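Local coordinates for Thiol:disulfide interchange protein (Proteus mirabilis, PDB 4OD7), which probably acts as a periplasmic dithiol oxidase of the DsbA type, introducing disulfide bonds into other proteins, at residues A59-G67 / Q138-N149. The protein carries 1 engineered substitution. Numbering follows the deposited sequence.
Sequences ARYHVDFLG and QQQNAVTDFQIN. With SCN (thiocyanate ion), chain G.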
loop_
_atom_site.group_PDB
_atom_site.type_symbol
_atom_site.label_atom_id
_atom_site.label_comp_id
_atom_site.label_asym_id
_atom_site.label_seq_id
_atom_site.Cartn_x
_atom_site.Cartn_y
_atom_site.Cartn_z
ATOM N N ALA A 59 5.803 6.269 -0.024
ATOM C CA ALA A 59 5.609 5.343 1.083
ATOM C C ALA A 59 4.446 4.395 0.739
ATOM O O ALA A 59 3.524 4.772 0.010
ATOM C CB ALA A 59 5.325 6.091 2.371
ATOM N N ARG A 60 4.506 3.177 1.283
ATOM C CA ARG A 60 3.454 2.154 1.151
ATOM C C ARG A 60 3.313 1.519 2.490
ATOM O O ARG A 60 4.242 0.874 2.927
ATOM C CB ARG A 60 3.828 1.131 0.099
ATOM C CG ARG A 60 2.813 0.063 -0.166
ATOM C CD ARG A 60 3.226 -0.744 -1.373
ATOM N NE ARG A 60 2.425 -1.957 -1.573
ATOM C CZ ARG A 60 1.219 -1.986 -2.112
ATOM N NH1 ARG A 60 0.633 -0.881 -2.490
ATOM N NH2 ARG A 60 0.561 -3.107 -2.253
ATOM N N TYR A 61 2.162 1.708 3.130
ATOM C CA TYR A 61 1.890 1.244 4.488
ATOM C C TYR A 61 0.814 0.174 4.512
ATOM O O TYR A 61 -0.162 0.254 3.774
ATOM C CB TYR A 61 1.463 2.406 5.360
ATOM C CG TYR A 61 2.522 3.496 5.536
ATOM C CD1 TYR A 61 3.884 3.214 5.453
ATOM C CD2 TYR A 61 2.139 4.822 5.772
ATOM C CE1 TYR A 61 4.834 4.251 5.618
ATOM C CE2 TYR A 61 3.056 5.831 5.934
ATOM C CZ TYR A 61 4.385 5.553 5.844
ATOM O OH TYR A 61 5.251 6.610 6.010
ATOM N N HIS A 62 0.998 -0.817 5.381
ATOM C CA HIS A 62 0.025 -1.884 5.583
ATOM C C HIS A 62 -0.905 -1.528 6.766
ATOM O O HIS A 62 -0.511 -0.836 7.747
ATOM C CB HIS A 62 0.730 -3.209 5.835
ATOM C CG HIS A 62 -0.194 -4.388 5.835
ATOM N ND1 HIS A 62 -0.905 -4.787 6.945
ATOM C CD2 HIS A 62 -0.504 -5.268 4.855
ATOM C CE1 HIS A 62 -1.622 -5.860 6.647
ATOM N NE2 HIS A 62 -1.398 -6.172 5.384
ATOM N N VAL A 63 -2.163 -1.939 6.628
ATOM C CA VAL A 63 -3.148 -1.649 7.644
ATOM C C VAL A 63 -3.428 -2.877 8.539
ATOM O O VAL A 63 -3.384 -4.002 8.105
ATOM C CB VAL A 63 -4.473 -1.158 6.997
ATOM C CG1 VAL A 63 -4.237 0.071 6.080
ATOM C CG2 VAL A 63 -5.175 -2.284 6.256
ATOM N N ASP A 64 -3.758 -2.626 9.798
ATOM C CA ASP A 64 -3.962 -3.685 10.768
ATOM C C ASP A 64 -5.354 -4.214 10.752
ATOM O O ASP A 64 -5.590 -5.301 11.265
ATOM C CB ASP A 64 -3.700 -3.196 12.189
ATOM C CG ASP A 64 -2.252 -2.892 12.481
ATOM O OD1 ASP A 64 -1.347 -3.130 11.653
ATOM O OD2 ASP A 64 -2.042 -2.344 13.574
ATOM N N PHE A 65 -6.280 -3.438 10.190
ATOM C CA PHE A 65 -7.690 -3.624 10.507
ATOM C C PHE A 65 -8.421 -4.666 9.668
ATOM O O PHE A 65 -9.575 -4.965 9.953
ATOM C CB PHE A 65 -8.467 -2.277 10.471
ATOM C CG PHE A 65 -8.357 -1.478 9.180
ATOM C CD1 PHE A 65 -9.120 -1.780 8.081
ATOM C CD2 PHE A 65 -7.552 -0.372 9.118
ATOM C CE1 PHE A 65 -9.028 -1.039 6.940
ATOM C CE2 PHE A 65 -7.459 0.367 7.972
ATOM C CZ PHE A 65 -8.208 0.043 6.882
ATOM N N LEU A 66 -7.753 -5.261 8.691
ATOM C CA LEU A 66 -8.346 -6.379 7.987
ATOM C C LEU A 66 -7.627 -7.650 8.382
ATOM O O LEU A 66 -6.424 -7.647 8.557
ATOM C CB LEU A 66 -8.291 -6.169 6.491
ATOM C CG LEU A 66 -9.086 -4.961 5.963
ATOM C CD1 LEU A 66 -8.940 -4.838 4.448
ATOM C CD2 LEU A 66 -10.540 -5.062 6.361
ATOM N N GLY A 67 -8.401 -8.706 8.605
ATOM C CA GLY A 67 -7.888 -10.051 8.704
ATOM C C GLY A 67 -7.494 -10.388 10.112
ATOM O O GLY A 67 -7.192 -9.490 10.893
ATOM N N GLN A 138 5.367 3.625 12.426
ATOM C CA GLN A 138 5.183 4.557 11.319
ATOM C C GLN A 138 3.891 4.295 10.553
ATOM O O GLN A 138 3.207 5.234 10.161
ATOM C CB GLN A 138 6.324 4.453 10.333
ATOM C CG GLN A 138 6.223 5.536 9.276
ATOM C CD GLN A 138 7.534 5.768 8.560
ATOM O OE1 GLN A 138 8.248 6.709 8.859
ATOM N NE2 GLN A 138 7.844 4.904 7.591
ATOM N N GLN A 139 3.623 3.020 10.298
ATOM C CA GLN A 139 2.425 2.581 9.571
ATOM C C GLN A 139 1.136 2.840 10.338
ATOM O O GLN A 139 0.177 3.430 9.828
ATOM C CB GLN A 139 2.562 1.110 9.259
ATOM C CG GLN A 139 3.623 0.859 8.240
ATOM C CD GLN A 139 3.810 -0.605 7.935
ATOM O OE1 GLN A 139 3.124 -1.170 7.077
ATOM N NE2 GLN A 139 4.759 -1.233 8.624
ATOM N N GLN A 140 1.150 2.404 11.590
ATOM C CA GLN A 140 0.006 2.473 12.453
ATOM C C GLN A 140 -0.404 3.912 12.686
ATOM O O GLN A 140 -1.570 4.204 12.704
ATOM C CB GLN A 140 0.333 1.816 13.777
ATOM C CG GLN A 140 0.592 0.313 13.725
ATOM C CD GLN A 140 1.083 -0.202 15.080
ATOM O OE1 GLN A 140 1.828 0.499 15.790
ATOM N NE2 GLN A 140 0.680 -1.421 15.451
ATOM N N ASN A 141 0.572 4.801 12.868
ATOM C CA ASN A 141 0.321 6.237 13.047
ATOM C C ASN A 141 -0.154 6.895 11.805
ATOM O O ASN A 141 -0.919 7.836 11.884
ATOM C CB ASN A 141 1.575 6.983 13.463
ATOM C CG ASN A 141 2.017 6.681 14.850
ATOM O OD1 ASN A 141 3.190 6.823 15.146
ATOM N ND2 ASN A 141 1.098 6.298 15.723
ATOM N N ALA A 142 0.337 6.422 10.657
ATOM C CA ALA A 142 -0.100 6.958 9.366
ATOM C C ALA A 142 -1.535 6.644 9.081
ATOM O O ALA A 142 -2.261 7.491 8.615
ATOM C CB ALA A 142 0.773 6.397 8.209
ATOM N N VAL A 143 -1.939 5.423 9.388
ATOM C CA VAL A 143 -3.324 5.012 9.186
ATOM C C VAL A 143 -4.247 5.867 10.048
ATOM O O VAL A 143 -5.306 6.289 9.597
ATOM C CB VAL A 143 -3.464 3.517 9.414
ATOM C CG1 VAL A 143 -4.921 3.081 9.564
ATOM C CG2 VAL A 143 -2.798 2.800 8.226
ATOM N N THR A 144 -3.836 6.170 11.266
ATOM C CA THR A 144 -4.598 7.109 12.083
ATOM C C THR A 144 -4.641 8.557 11.526
ATOM O O THR A 144 -5.714 9.124 11.348
ATOM C CB THR A 144 -4.042 7.114 13.525
ATOM O OG1 THR A 144 -4.290 5.843 14.109
ATOM C CG2 THR A 144 -4.701 8.147 14.399
ATOM N N ASP A 145 -3.490 9.138 11.203
ATOM C CA ASP A 145 -3.420 10.557 10.855
ATOM C C ASP A 145 -3.974 10.864 9.471
ATOM O O ASP A 145 -4.338 12.004 9.171
ATOM C CB ASP A 145 -1.967 11.078 10.898
ATOM C CG ASP A 145 -1.287 10.864 12.235
ATOM O OD1 ASP A 145 -1.931 10.460 13.219
ATOM O OD2 ASP A 145 -0.096 11.151 12.310
ATOM N N PHE A 146 -4.060 9.847 8.638
ATOM C CA PHE A 146 -4.633 10.008 7.323
ATOM C C PHE A 146 -6.096 9.508 7.304
ATOM O O PHE A 146 -6.736 9.513 6.258
ATOM C CB PHE A 146 -3.777 9.282 6.285
ATOM C CG PHE A 146 -2.441 9.912 6.041
ATOM C CD1 PHE A 146 -2.200 10.581 4.865
ATOM C CD2 PHE A 146 -1.432 9.848 6.979
ATOM C CE1 PHE A 146 -0.978 11.177 4.620
ATOM C CE2 PHE A 146 -0.218 10.428 6.738
ATOM C CZ PHE A 146 0.006 11.103 5.553
ATOM N N GLN A 147 -6.610 9.110 8.469
ATOM C CA GLN A 147 -7.971 8.587 8.623
ATOM C C GLN A 147 -8.345 7.528 7.585
ATOM O O GLN A 147 -9.329 7.672 6.840
ATOM C CB GLN A 147 -8.986 9.735 8.561
ATOM N N ILE A 148 -7.557 6.459 7.537
ATOM C CA ILE A 148 -7.752 5.406 6.545
ATOM C C ILE A 148 -8.627 4.352 7.132
ATOM O O ILE A 148 -8.264 3.733 8.122
ATOM C CB ILE A 148 -6.431 4.798 6.098
ATOM C CG1 ILE A 148 -5.493 5.908 5.619
ATOM C CG2 ILE A 148 -6.660 3.679 5.030
ATOM C CD1 ILE A 148 -6.060 6.732 4.507
ATOM N N ASN A 149 -9.786 4.170 6.512
ATOM C CA ASN A 149 -10.792 3.236 6.983
ATOM C C ASN A 149 -11.038 2.127 5.985
ATOM O O ASN A 149 -11.724 1.178 6.297
ATOM C CB ASN A 149 -12.125 3.967 7.209
ATOM C CG ASN A 149 -12.107 4.898 8.405
ATOM O OD1 ASN A 149 -11.539 4.587 9.454
ATOM N ND2 ASN A 149 -12.744 6.055 8.250
HETATM S S SCN G . -2.859 2.664 -2.594
HETATM C C SCN G . -2.447 1.073 -3.171
HETATM N N SCN G . -2.286 -0.046 -3.540
#
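Tyr-61, on the edge strand 58-62 of the thioredoxin-fold sheet, packs against helix 130-145; over residues 59-62 and 138-145 the axes pass 7.7 Å apart at 92°, nearly perpendicular. Its CG sits anti to the carbonyl carbon (chi1 -63°), which turns the ring toward the helix: CA of Gln-139 lies over one face, offset toward the rim, while CB of Ala-142 comes obliquely to CD2 at a tight 3.2 Å. At the hydroxyl end of the ring the Gln-138 side chain crosses at about a right angle, its CG and amide near CZ and OH.

Apolar packing continues down the helix. Val-63 CG1 meets Val-143 CG2 at 3.8 Å, and Val-143 CG1 touches the edge of the Phe-65 ring near its plane. Val-63 CG2 sits over the centre of one face of that same ring, and Phe-65 CE2 reaches the carbonyl of Ile-148 beyond the Schellman turn at Gln-147. Phe-65 also packs on the backbone of the bound peptide, so this end of the contact borders the ligand site.

Two polar links tie the loop and strand to the helix. Asp-64 OD2 takes a weak bond from Gln-140 NE2 (3.4 Å), its OD1 being held by Thr-74. The stronger one uses the extended Gln-139 chain, whose NE2 is held by Leu-135 O: the backbone N of His-62 points to a lone pair of Gln-139 OE1, in the carbonyl plane, at 2.7 Å and 166°.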